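Local coordinates for carbohydrate oxidase (Microdochium nivale, PDB 3RJA), which oxidises the C1 hydroxyl of mono-, oligo- and polysaccharides to the lactone, using FAD and reducing molecular oxygen to hydrogen peroxide, at residues F146-H151 and L300-F305; T131-G136 and V308-P313; C55-N60 and T460-Y465. All blocks are in the same frame, centred on the assembly; numbering follows the deposited sequence.

Contact 1. Residues F146-H151 and L300-F305. With FAD (flavin-adenine dinucleotide), chain B.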
loop_
_atom_site.group_PDB
_atom_site.type_symbol
_atom_site.label_atom_id
_atom_site.label_comp_id
_atom_site.label_asym_id
_atom_site.label_seq_id
_atom_site.Cartn_x
_atom_site.Cartn_y
_atom_site.Cartn_z
ATOM N N PHE A 146 -4.681 2.187 0.280
ATOM C CA PHE A 146 -5.358 3.455 0.482
ATOM C C PHE A 146 -5.252 4.345 -0.763
ATOM O O PHE A 146 -4.172 4.450 -1.355
ATOM C CB PHE A 146 -4.756 4.191 1.710
ATOM C CG PHE A 146 -5.471 5.483 2.040
ATOM C CD1 PHE A 146 -6.568 5.480 2.913
ATOM C CD2 PHE A 146 -5.082 6.692 1.451
ATOM C CE1 PHE A 146 -7.227 6.663 3.230
ATOM C CE2 PHE A 146 -5.756 7.872 1.717
ATOM C CZ PHE A 146 -6.834 7.857 2.638
ATOM N N GLY A 147 -6.350 5.005 -1.140
ATOM C CA GLY A 147 -6.328 5.927 -2.272
ATOM C C GLY A 147 -7.387 7.024 -2.163
ATOM O O GLY A 147 -7.990 7.229 -1.082
ATOM N N PHE A 148 -7.646 7.687 -3.305
ATOM C CA PHE A 148 -8.574 8.815 -3.375
ATOM C C PHE A 148 -10.072 8.454 -3.420
ATOM O O PHE A 148 -10.905 9.336 -3.636
ATOM C CB PHE A 148 -8.244 9.689 -4.595
ATOM C CG PHE A 148 -7.061 10.566 -4.397
ATOM C CD1 PHE A 148 -7.132 11.676 -3.540
ATOM C CD2 PHE A 148 -5.859 10.290 -5.046
ATOM C CE1 PHE A 148 -5.998 12.520 -3.337
ATOM C CE2 PHE A 148 -4.718 11.134 -4.848
ATOM C CZ PHE A 148 -4.803 12.247 -4.002
ATOM N N SER A 149 -10.417 7.175 -3.255
ATOM C CA SER A 149 -11.805 6.797 -2.968
ATOM C C SER A 149 -11.953 6.200 -1.560
ATOM O O SER A 149 -13.052 5.775 -1.183
ATOM C CB SER A 149 -12.337 5.797 -4.011
ATOM O OG SER A 149 -12.353 6.376 -5.305
ATOM N N SER A 150 -10.878 6.172 -0.772
ATOM C CA SER A 150 -10.945 5.490 0.527
ATOM C C SER A 150 -11.868 6.165 1.538
ATOM O O SER A 150 -12.501 5.470 2.316
ATOM C CB SER A 150 -9.570 5.294 1.155
ATOM O OG SER A 150 -8.807 4.366 0.424
ATOM N N HIS A 151 -11.962 7.495 1.533
ATOM C CA HIS A 151 -12.835 8.156 2.526
ATOM C C HIS A 151 -14.299 7.751 2.223
ATOM O O HIS A 151 -15.112 7.505 3.128
ATOM C CB HIS A 151 -12.633 9.660 2.469
ATOM C CG HIS A 151 -13.108 10.409 3.684
ATOM N ND1 HIS A 151 -14.373 10.969 3.766
ATOM C CD2 HIS A 151 -12.454 10.787 4.813
ATOM C CE1 HIS A 151 -14.495 11.600 4.924
ATOM N NE2 HIS A 151 -13.344 11.513 5.576
ATOM N N LEU A 300 -6.711 7.707 -14.517
ATOM C CA LEU A 300 -5.635 8.302 -15.299
ATOM C C LEU A 300 -5.113 9.566 -14.620
ATOM O O LEU A 300 -3.884 9.790 -14.528
ATOM C CB LEU A 300 -6.116 8.644 -16.737
ATOM C CG LEU A 300 -5.057 9.224 -17.693
ATOM C CD1 LEU A 300 -3.813 8.306 -17.726
ATOM C CD2 LEU A 300 -5.658 9.437 -19.123
ATOM N N SER A 301 -6.044 10.396 -14.148
ATOM C CA SER A 301 -5.679 11.714 -13.610
ATOM C C SER A 301 -4.644 11.678 -12.480
ATOM O O SER A 301 -3.783 12.527 -12.449
ATOM C CB SER A 301 -6.912 12.456 -13.116
ATOM O OG SER A 301 -6.565 13.769 -12.777
ATOM N N TYR A 302 -4.741 10.698 -11.572
ATOM C CA TYR A 302 -3.827 10.640 -10.414
ATOM C C TYR A 302 -2.693 9.607 -10.583
ATOM O O TYR A 302 -1.944 9.348 -9.642
ATOM C CB TYR A 302 -4.612 10.415 -9.101
ATOM C CG TYR A 302 -5.077 11.697 -8.401
ATOM C CD1 TYR A 302 -4.163 12.669 -7.991
ATOM C CD2 TYR A 302 -6.426 11.931 -8.154
ATOM C CE1 TYR A 302 -4.578 13.832 -7.358
ATOM C CE2 TYR A 302 -6.856 13.096 -7.531
ATOM C CZ TYR A 302 -5.931 14.039 -7.124
ATOM O OH TYR A 302 -6.361 15.193 -6.489
ATOM N N SER A 303 -2.543 9.058 -11.800
ATOM C CA SER A 303 -1.598 7.957 -12.057
ATOM C C SER A 303 -0.129 8.372 -12.213
ATOM O O SER A 303 0.785 7.535 -12.003
ATOM C CB SER A 303 -2.006 7.197 -13.339
ATOM O OG SER A 303 -1.855 8.028 -14.479
ATOM N N ASN A 304 0.090 9.626 -12.625
ATOM C CA ASN A 304 1.413 10.141 -12.966
ATOM C C ASN A 304 2.005 9.505 -14.231
ATOM O O ASN A 304 3.214 9.544 -14.420
ATOM C CB ASN A 304 2.397 9.991 -11.796
ATOM C CG ASN A 304 2.085 10.935 -10.656
ATOM O OD1 ASN A 304 1.722 12.089 -10.887
ATOM N ND2 ASN A 304 2.209 10.450 -9.415
ATOM N N PHE A 305 1.164 8.900 -15.069
ATOM C CA PHE A 305 1.610 8.300 -16.344
ATOM C C PHE A 305 0.636 8.651 -17.444
ATOM O O PHE A 305 -0.485 9.111 -17.174
ATOM C CB PHE A 305 1.730 6.767 -16.235
ATOM C CG PHE A 305 2.866 6.335 -15.400
ATOM C CD1 PHE A 305 4.136 6.187 -15.966
ATOM C CD2 PHE A 305 2.703 6.141 -14.029
ATOM C CE1 PHE A 305 5.217 5.823 -15.186
ATOM C CE2 PHE A 305 3.788 5.772 -13.220
ATOM C CZ PHE A 305 5.051 5.618 -13.796
HETATM P PA FAD B . 5.290 -6.979 -3.925
HETATM O O1A FAD B . 5.181 -7.912 -5.101
HETATM O O2A FAD B . 6.660 -6.390 -3.706
HETATM O O5B FAD B . 4.847 -7.764 -2.597
HETATM C C5B FAD B . 4.611 -7.038 -1.396
HETATM C C4B FAD B . 4.455 -8.042 -0.240
HETATM O O4B FAD B . 3.295 -8.846 -0.456
HETATM C C3B FAD B . 5.634 -9.006 -0.124
HETATM O O3B FAD B . 5.753 -9.422 1.239
HETATM C C2B FAD B . 5.139 -10.190 -0.948
HETATM O O2B FAD B . 5.753 -11.431 -0.691
HETATM C C1B FAD B . 3.665 -10.194 -0.568
HETATM N N9A FAD B . 2.873 -10.817 -1.624
HETATM C C8A FAD B . 2.914 -10.566 -2.992
HETATM N N7A FAD B . 1.999 -11.385 -3.576
HETATM C C5A FAD B . 1.385 -12.107 -2.625
HETATM C C6A FAD B . 0.385 -13.083 -2.692
HETATM N N6A FAD B . -0.160 -13.439 -3.876
HETATM N N1A FAD B . -0.053 -13.642 -1.504
HETATM C C2A FAD B . 0.519 -13.278 -0.289
HETATM N N3A FAD B . 1.534 -12.344 -0.223
HETATM C C4A FAD B . 1.940 -11.766 -1.388
HETATM N N1 FAD B . 0.103 2.161 -1.172
HETATM C C2 FAD B . -1.169 2.624 -0.817
HETATM O O2 FAD B . -1.789 2.151 0.143
HETATM N N3 FAD B . -1.739 3.599 -1.631
HETATM C C4 FAD B . -1.202 4.063 -2.817
HETATM O O4 FAD B . -1.836 4.856 -3.550
HETATM C C4X FAD B . 0.180 3.581 -3.124
HETATM N N5 FAD B . 0.792 3.982 -4.226
HETATM C C5X FAD B . 2.017 3.477 -4.594
HETATM C C6 FAD B . 2.616 3.848 -5.826
HETATM C C7 FAD B . 3.779 3.245 -6.266
HETATM C C7M FAD B . 4.430 3.667 -7.600
HETATM C C8 FAD B . 4.304 2.155 -5.532
HETATM C C8M FAD B . 5.563 1.444 -5.987
HETATM C C9 FAD B . 3.772 1.825 -4.295
HETATM C C9A FAD B . 2.608 2.457 -3.812
HETATM N N10 FAD B . 1.960 2.045 -2.623
HETATM C C10 FAD B . 0.786 2.653 -2.207
HETATM C "C1'" FAD B . 2.589 0.976 -1.780
HETATM C "C2'" FAD B . 1.983 -0.383 -2.100
HETATM O "O2'" FAD B . 0.680 -0.461 -1.536
HETATM C "C3'" FAD B . 2.825 -1.480 -1.489
HETATM O "O3'" FAD B . 4.172 -1.340 -1.890
HETATM C "C4'" FAD B . 2.263 -2.852 -1.897
HETATM O "O4'" FAD B . 2.611 -3.793 -0.928
HETATM C "C5'" FAD B . 2.751 -3.276 -3.284
HETATM O "O5'" FAD B . 2.191 -4.515 -3.621
HETATM P P FAD B . 2.931 -5.422 -4.748
HETATM O O1P FAD B . 2.125 -6.653 -5.036
HETATM O O2P FAD B . 3.200 -4.571 -5.990
HETATM O O3P FAD B . 4.313 -5.702 -3.991
#
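A stacked aromatic pair, Phe148 on Tyr302, lies beside the sugar pocket of this oxidase, next to the backbone segment that holds the pyrimidine end of the flavin. The two rings lie face to face, their centroids 3.9 Å apart and their planes only 15° from parallel. The stack is offset: CE2 of each ring lies over the centre of the other, Phe148 CE2 3.4 Å above the Tyr302 plane and 3.5 Å from Tyr302 CD1. The side chains themselves approach at about a right angle, so the rings overlap while their CB atoms arrive from different directions. In Phe148 the ring carbon CG stands beside the backbone N and anti to the carbonyl carbon (chi1 -77°), which turns the ring from its beta turn, Gly147 to Ser150, toward Tyr302. The pair joins the FAD-binding domain to the end of helix 295-301, where Tyr302 is the first residue to leave the helical path. Tyr302, which has a second conformer, hydrogen-bonds through OH to Gly261 O and takes a cation-pi contact from Arg213. With an alanine in place of Phe148, that face of the Tyr302 ring would probably lose its stacking partner and the ring be less fixed in its rotation, though OH could keep Gly261 O. Two residues earlier, Phe146 hydrogen-bonds the flavin through its backbone: its N donates to FAD O2 (2.9 Å) and its O accepts from FAD N3 (2.6 Å), a two-bond match to the donor and acceptor of the pyrimidine edge. Ser150 OG accepts from Gly147 N at 3.0 Å, bracing the turn from within, directly after the flavin-binding residue. On the other segment, Asn304 ND2 donates to O6 of the bound sugar analogue.

Contact 2. Residues T131-G136 and V308-P313. With ZN (zinc ion), chain D; FAD (flavin-adenine dinucleotide), chain B.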
loop_
_atom_site.group_PDB
_atom_site.type_symbol
_atom_site.label_atom_id
_atom_site.label_comp_id
_atom_site.label_asym_id
_atom_site.label_seq_id
_atom_site.Cartn_x
_atom_site.Cartn_y
_atom_site.Cartn_z
ATOM N N THR A 131 -3.329 4.668 -6.164
ATOM C CA THR A 131 -3.288 5.478 -7.380
ATOM C C THR A 131 -2.241 5.023 -8.395
ATOM O O THR A 131 -2.330 5.403 -9.548
ATOM C CB THR A 131 -2.936 6.946 -7.063
ATOM O OG1 THR A 131 -1.682 6.976 -6.365
ATOM C CG2 THR A 131 -4.015 7.608 -6.197
ATOM N N CYS A 132 -1.220 4.284 -7.961
ATOM C CA CYS A 132 -0.125 3.932 -8.855
ATOM C C CYS A 132 -0.522 2.750 -9.761
ATOM O O CYS A 132 -0.861 1.681 -9.265
ATOM C CB CYS A 132 1.133 3.600 -8.026
ATOM S SG CYS A 132 1.628 4.926 -6.856
ATOM N N PRO A 133 -0.483 2.934 -11.092
ATOM C CA PRO A 133 -1.034 1.866 -11.956
ATOM C C PRO A 133 -0.235 0.531 -11.977
ATOM O O PRO A 133 -0.824 -0.512 -12.241
ATOM C CB PRO A 133 -1.093 2.522 -13.344
ATOM C CG PRO A 133 -0.055 3.623 -13.291
ATOM C CD PRO A 133 -0.035 4.112 -11.863
ATOM N N GLY A 134 1.064 0.574 -11.667
ATOM C CA GLY A 134 1.920 -0.622 -11.637
ATOM C C GLY A 134 1.925 -1.446 -10.354
ATOM O O GLY A 134 2.443 -2.570 -10.332
ATOM N N VAL A 135 1.325 -0.907 -9.286
ATOM C CA VAL A 135 1.218 -1.646 -8.029
ATOM C C VAL A 135 0.488 -2.980 -8.231
ATOM O O VAL A 135 -0.515 -3.048 -8.927
ATOM C CB VAL A 135 0.563 -0.778 -6.923
ATOM C CG1 VAL A 135 0.209 -1.604 -5.683
ATOM C CG2 VAL A 135 1.548 0.332 -6.531
ATOM N N GLY A 136 1.013 -4.044 -7.645
ATOM C CA GLY A 136 0.365 -5.341 -7.724
ATOM C C GLY A 136 -0.833 -5.423 -6.780
ATOM O O GLY A 136 -0.801 -4.892 -5.657
ATOM N N VAL A 308 -2.807 3.953 -17.891
ATOM C CA VAL A 308 -2.955 3.187 -16.650
ATOM C C VAL A 308 -2.953 1.687 -16.789
ATOM O O VAL A 308 -2.691 0.990 -15.799
ATOM C CB VAL A 308 -4.195 3.603 -15.827
ATOM C CG1 VAL A 308 -4.131 5.121 -15.501
ATOM C CG2 VAL A 308 -5.462 3.246 -16.522
ATOM N N ASP A 309 -3.246 1.168 -17.984
ATOM C CA ASP A 309 -3.311 -0.290 -18.132
ATOM C C ASP A 309 -1.906 -0.904 -18.191
ATOM O O ASP A 309 -1.388 -1.201 -19.272
ATOM C CB ASP A 309 -4.174 -0.691 -19.335
ATOM C CG ASP A 309 -4.481 -2.190 -19.377
ATOM O OD1 ASP A 309 -4.218 -2.929 -18.409
ATOM O OD2 ASP A 309 -4.996 -2.651 -20.402
ATOM N N PHE A 310 -1.297 -1.086 -17.012
ATOM C CA PHE A 310 0.034 -1.672 -16.902
ATOM C C PHE A 310 -0.014 -3.181 -16.784
ATOM O O PHE A 310 -0.704 -3.733 -15.903
ATOM C CB PHE A 310 0.791 -1.083 -15.703
ATOM C CG PHE A 310 1.503 0.211 -16.004
ATOM C CD1 PHE A 310 0.794 1.378 -16.222
ATOM C CD2 PHE A 310 2.891 0.254 -16.066
ATOM C CE1 PHE A 310 1.469 2.588 -16.499
ATOM C CE2 PHE A 310 3.568 1.458 -16.336
ATOM C CZ PHE A 310 2.842 2.626 -16.537
ATOM N N ILE A 311 0.702 -3.848 -17.679
ATOM C CA ILE A 311 0.923 -5.301 -17.585
ATOM C C ILE A 311 2.433 -5.619 -17.513
ATOM O O ILE A 311 2.842 -6.773 -17.608
ATOM C CB ILE A 311 0.261 -6.053 -18.768
ATOM C CG1 ILE A 311 0.799 -5.539 -20.115
ATOM C CG2 ILE A 311 -1.292 -5.920 -18.698
ATOM C CD1 ILE A 311 0.450 -6.474 -21.329
ATOM N N THR A 312 3.229 -4.563 -17.352
ATOM C CA THR A 312 4.679 -4.579 -17.166
ATOM C C THR A 312 4.994 -3.694 -15.942
ATOM O O THR A 312 4.128 -2.942 -15.506
ATOM C CB THR A 312 5.400 -3.908 -18.364
ATOM O OG1 THR A 312 4.764 -2.657 -18.635
ATOM C CG2 THR A 312 5.337 -4.777 -19.597
ATOM N N PRO A 313 6.230 -3.773 -15.396
ATOM C CA PRO A 313 6.632 -2.922 -14.255
ATOM C C PRO A 313 6.630 -1.435 -14.627
ATOM O O PRO A 313 6.824 -1.127 -15.784
ATOM C CB PRO A 313 8.084 -3.356 -13.984
ATOM C CG PRO A 313 8.237 -4.715 -14.612
ATOM C CD PRO A 313 7.316 -4.690 -15.815
HETATM ZN ZN ZN D . -4.965 -4.631 -19.302
HETATM P PA FAD B . 5.290 -6.979 -3.925
HETATM O O1A FAD B . 5.181 -7.912 -5.101
HETATM O O2A FAD B . 6.660 -6.390 -3.706
HETATM O O5B FAD B . 4.847 -7.764 -2.597
HETATM C C5B FAD B . 4.611 -7.038 -1.396
HETATM C C4B FAD B . 4.455 -8.042 -0.240
HETATM O O4B FAD B . 3.295 -8.846 -0.456
HETATM C C3B FAD B . 5.634 -9.006 -0.124
HETATM O O3B FAD B . 5.753 -9.422 1.239
HETATM C C2B FAD B . 5.139 -10.190 -0.948
HETATM O O2B FAD B . 5.753 -11.431 -0.691
HETATM C C1B FAD B . 3.665 -10.194 -0.568
HETATM N N9A FAD B . 2.873 -10.817 -1.624
HETATM C C8A FAD B . 2.914 -10.566 -2.992
HETATM N N7A FAD B . 1.999 -11.385 -3.576
HETATM C C5A FAD B . 1.385 -12.107 -2.625
HETATM C C6A FAD B . 0.385 -13.083 -2.692
HETATM N N6A FAD B . -0.160 -13.439 -3.876
HETATM N N1A FAD B . -0.053 -13.642 -1.504
HETATM C C2A FAD B . 0.519 -13.278 -0.289
HETATM N N3A FAD B . 1.534 -12.344 -0.223
HETATM C C4A FAD B . 1.940 -11.766 -1.388
HETATM N N1 FAD B . 0.103 2.161 -1.172
HETATM C C2 FAD B . -1.169 2.624 -0.817
HETATM O O2 FAD B . -1.789 2.151 0.143
HETATM N N3 FAD B . -1.739 3.599 -1.631
HETATM C C4 FAD B . -1.202 4.063 -2.817
HETATM O O4 FAD B . -1.836 4.856 -3.550
HETATM C C4X FAD B . 0.180 3.581 -3.124
HETATM N N5 FAD B . 0.792 3.982 -4.226
HETATM C C5X FAD B . 2.017 3.477 -4.594
HETATM C C6 FAD B . 2.616 3.848 -5.826
HETATM C C7 FAD B . 3.779 3.245 -6.266
HETATM C C7M FAD B . 4.430 3.667 -7.600
HETATM C C8 FAD B . 4.304 2.155 -5.532
HETATM C C8M FAD B . 5.563 1.444 -5.987
HETATM C C9 FAD B . 3.772 1.825 -4.295
HETATM C C9A FAD B . 2.608 2.457 -3.812
HETATM N N10 FAD B . 1.960 2.045 -2.623
HETATM C C10 FAD B . 0.786 2.653 -2.207
HETATM C "C1'" FAD B . 2.589 0.976 -1.780
HETATM C "C2'" FAD B . 1.983 -0.383 -2.100
HETATM O "O2'" FAD B . 0.680 -0.461 -1.536
HETATM C "C3'" FAD B . 2.825 -1.480 -1.489
HETATM O "O3'" FAD B . 4.172 -1.340 -1.890
HETATM C "C4'" FAD B . 2.263 -2.852 -1.897
HETATM O "O4'" FAD B . 2.611 -3.793 -0.928
HETATM C "C5'" FAD B . 2.751 -3.276 -3.284
HETATM O "O5'" FAD B . 2.191 -4.515 -3.621
HETATM P P FAD B . 2.931 -5.422 -4.748
HETATM O O1P FAD B . 2.125 -6.653 -5.036
HETATM O O2P FAD B . 3.200 -4.571 -5.990
HETATM O O3P FAD B . 4.313 -5.702 -3.991
HETATM O O HOH W 1 -6.977 -4.566 -20.104
HETATM O O HOH W 2 -3.632 -5.324 -20.749
#
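Apolar packing of one loop against another forms this contact: the turn of Pro133 and Gly134, just before helix 137-142, rests on Val308 and Phe310 in the loop between helix 295-301 and strand 318-326. Pro133 and Phe310 lie side by side and point the same way. The proline reaches the ring obliquely, with CB 3.6 Å from Phe310 CD1 and CG 3.7 Å from Phe310 CE1. CB of Pro133 also sits 3.3 Å from Val308 O, a carbonyl that takes a weak bond from Phe310 N across the inverse gamma turn centred on Asp309. Phe310 keeps CG beside its backbone N (chi1 -85°), which lays its ring along the proline, and His307 and Phe305 add further ring contacts to it. Gly134 brings bare backbone to the same ring, while its N is held by Gln314 and its O by Arg111.

The chemistry of both segments leads outward from this packing. Cys132 SG is covalently joined to FAD C6 at 1.8 Å, the 6-S-cysteinyl linkage, Thr131 N donates to FAD O4, and Gly136 N, at the N-cap position of helix 137-142, donates to phosphate oxygen O2P at 2.8 Å. From the other segment Asp309, whose CB points away from residues 131-136, binds a zinc ion through OD1 and OD2, with His114 and two waters completing the site. No hydrogen bond passes directly between the segments, so their direct fit rests on apolar contact, with polar help from Gln314 just beyond.

Contact 3. Residues C55-N60 and T460-Y465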
loop_
_atom_site.group_PDB
_atom_site.type_symbol
_atom_site.label_atom_id
_atom_site.label_comp_id
_atom_site.label_asym_id
_atom_site.label_seq_id
_atom_site.Cartn_x
_atom_site.Cartn_y
_atom_site.Cartn_z
ATOM N N CYS A 55 8.365 -27.725 -3.993
ATOM C CA CYS A 55 9.833 -27.714 -4.199
ATOM C C CYS A 55 10.574 -27.022 -3.050
ATOM O O CYS A 55 11.644 -27.495 -2.581
ATOM C CB CYS A 55 10.175 -27.031 -5.538
ATOM S SG CYS A 55 9.731 -28.065 -6.949
ATOM N N ALA A 56 10.013 -25.902 -2.607
ATOM C CA ALA A 56 10.610 -25.146 -1.506
ATOM C C ALA A 56 10.700 -26.064 -0.289
ATOM O O ALA A 56 11.762 -26.156 0.350
ATOM C CB ALA A 56 9.781 -23.912 -1.191
ATOM N N LYS A 57 9.596 -26.758 0.015
ATOM C CA LYS A 57 9.572 -27.722 1.140
ATOM C C LYS A 57 10.603 -28.851 0.967
ATOM O O LYS A 57 11.329 -29.203 1.905
ATOM C CB LYS A 57 8.168 -28.325 1.334
ATOM C CG LYS A 57 8.155 -29.379 2.455
ATOM C CD LYS A 57 6.798 -30.024 2.617
ATOM C CE LYS A 57 6.840 -31.153 3.626
ATOM N NZ LYS A 57 5.479 -31.691 3.789
ATOM N N LYS A 58 10.678 -29.405 -0.243
ATOM C CA LYS A 58 11.627 -30.486 -0.543
ATOM C C LYS A 58 13.101 -30.089 -0.321
ATOM O O LYS A 58 13.894 -30.885 0.184
ATOM C CB LYS A 58 11.426 -30.958 -1.988
ATOM C CG LYS A 58 12.228 -32.198 -2.352
ATOM C CD LYS A 58 12.379 -32.360 -3.872
ATOM C CE LYS A 58 12.642 -33.819 -4.274
ATOM N NZ LYS A 58 11.397 -34.667 -4.100
ATOM N N LEU A 59 13.458 -28.854 -0.693
ATOM C CA LEU A 59 14.848 -28.415 -0.716
ATOM C C LEU A 59 15.197 -27.521 0.484
ATOM O O LEU A 59 16.275 -26.910 0.523
ATOM C CB LEU A 59 15.177 -27.733 -2.048
ATOM C CG LEU A 59 14.948 -28.652 -3.272
ATOM C CD1 LEU A 59 15.019 -27.878 -4.579
ATOM C CD2 LEU A 59 15.913 -29.841 -3.309
ATOM N N ASN A 60 14.294 -27.480 1.461
ATOM C CA ASN A 60 14.386 -26.548 2.595
ATOM C C ASN A 60 14.710 -25.089 2.203
ATOM O O ASN A 60 15.668 -24.499 2.700
ATOM C CB ASN A 60 15.371 -27.044 3.668
ATOM C CG ASN A 60 15.106 -26.414 5.039
ATOM O OD1 ASN A 60 13.991 -25.937 5.340
ATOM N ND2 ASN A 60 16.130 -26.393 5.865
ATOM N N THR A 460 6.647 -23.297 10.271
ATOM C CA THR A 460 8.062 -23.416 9.926
ATOM C C THR A 460 8.630 -22.139 9.294
ATOM O O THR A 460 9.763 -22.130 8.812
ATOM C CB THR A 460 8.357 -24.619 9.032
ATOM O OG1 THR A 460 7.838 -24.369 7.720
ATOM C CG2 THR A 460 7.750 -25.929 9.627
ATOM N N ASP A 461 7.848 -21.060 9.290
ATOM C CA ASP A 461 8.332 -19.800 8.702
ATOM C C ASP A 461 8.789 -20.027 7.235
ATOM O O ASP A 461 9.814 -19.491 6.791
ATOM C CB ASP A 461 9.489 -19.265 9.551
ATOM C CG ASP A 461 9.390 -17.761 9.825
ATOM O OD1 ASP A 461 8.462 -17.085 9.332
ATOM O OD2 ASP A 461 10.286 -17.259 10.527
ATOM N N ARG A 462 8.029 -20.845 6.507
ATOM C CA ARG A 462 8.322 -21.177 5.111
ATOM C C ARG A 462 8.311 -19.919 4.232
ATOM O O ARG A 462 9.068 -19.809 3.254
ATOM C CB ARG A 462 7.292 -22.194 4.595
ATOM C CG ARG A 462 7.362 -22.506 3.096
ATOM C CD ARG A 462 8.625 -23.262 2.757
ATOM N NE ARG A 462 8.739 -24.512 3.506
ATOM C CZ ARG A 462 9.883 -24.968 4.007
ATOM N NH1 ARG A 462 10.982 -24.261 3.831
ATOM N NH2 ARG A 462 9.936 -26.118 4.679
ATOM N N PHE A 463 7.442 -18.982 4.580
ATOM C CA PHE A 463 7.302 -17.742 3.830
ATOM C C PHE A 463 8.094 -16.587 4.444
ATOM O O PHE A 463 7.795 -15.427 4.183
ATOM C CB PHE A 463 5.828 -17.363 3.693
ATOM C CG PHE A 463 4.993 -18.406 2.988
ATOM C CD1 PHE A 463 5.228 -18.720 1.645
ATOM C CD2 PHE A 463 3.931 -19.025 3.649
ATOM C CE1 PHE A 463 4.439 -19.675 0.981
ATOM C CE2 PHE A 463 3.123 -19.973 2.986
ATOM C CZ PHE A 463 3.390 -20.306 1.653
ATOM N N TYR A 464 9.119 -16.912 5.234
ATOM C CA TYR A 464 9.914 -15.912 5.959
ATOM C C TYR A 464 10.366 -14.700 5.156
ATOM O O TYR A 464 10.806 -14.809 3.990
ATOM C CB TYR A 464 11.180 -16.558 6.493
ATOM C CG TYR A 464 12.169 -15.578 7.098
ATOM C CD1 TYR A 464 12.005 -15.100 8.408
ATOM C CD2 TYR A 464 13.264 -15.128 6.362
ATOM C CE1 TYR A 464 12.937 -14.200 8.979
ATOM C CE2 TYR A 464 14.191 -14.223 6.912
ATOM C CZ TYR A 464 14.025 -13.765 8.209
ATOM O OH TYR A 464 14.938 -12.876 8.726
ATOM N N TYR A 465 10.295 -13.550 5.822
ATOM C CA TYR A 465 11.051 -12.387 5.421
ATOM C C TYR A 465 11.315 -11.582 6.691
ATOM O O TYR A 465 10.663 -11.817 7.718
ATOM C CB TYR A 465 10.310 -11.581 4.330
ATOM C CG TYR A 465 8.968 -10.929 4.705
ATOM C CD1 TYR A 465 7.770 -11.666 4.690
ATOM C CD2 TYR A 465 8.885 -9.561 5.010
ATOM C CE1 TYR A 465 6.528 -11.054 5.014
ATOM C CE2 TYR A 465 7.647 -8.942 5.321
ATOM C CZ TYR A 465 6.468 -9.686 5.299
ATOM O OH TYR A 465 5.218 -9.076 5.594
#
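Arg462 meets the last turn of helix 46-58 with its guanidinium laid over Ala56 and Lys57. Both Ala56 O and Lys57 CA lie over one face of the group, toward its rim; the nearer approach is Lys57 CA to Arg462 NH2, 3.9 Å, with Ala56 O 4.0 Å from Arg462 NH1. Lower on the side chain, Arg462 CD packs against Ala56 CB at 4.2 Å. Asn60, just past the helix, comes in at the guanidinium edge with OD1 3.8 Å from Arg462 NH1, its amide plane 85° from that of the guanidinium. The aliphatic chain of Lys57 starts beside Arg462 and then runs away, carrying its ammonium clear.

Bends at chi2 (68°) and chi3 (58°) fold the arginine, which also has a second conformer, back against the helix instead of letting it extend. Its NH1 has a firmer partner in Leu61 O, between the helix and strand 63-66. The arginine backbone is set by a beta turn from Asp461 to Tyr464 and by Asp458, whose carboxylate receives both Arg462 N and Phe463 N. The arginine thus joins the berberine-like region to the FAD-binding domain. Its guanidinium makes no hydrogen bond to residues 55-60; the charge sits by Ala56 O in the last turn and is bonded to Leu61 O beyond it, at a C-terminal helix end whose dipole would probably favour it.

Contacts 1 and 2 are buried and share elements. Residues 300-305, at the end of helix 295-301, run on into the loop that holds 308-313, while 131-136 and 146-151 flank helix 137-142, and both contacts reach FAD. They also touch directly, Phe148 CD2 lying 3.5 Å from Thr131 CG2. Contact 3 is only partly buried, with its centre about 36 Å from that of contact 1 and about 29 Å from that of contact 2; contacts 1 and 3 lie on opposite sides of the chain's centre. The chemistry follows the place: stacked rings and proline packing near the flavin, a charged guanidinium over a helix end in the outlying contact.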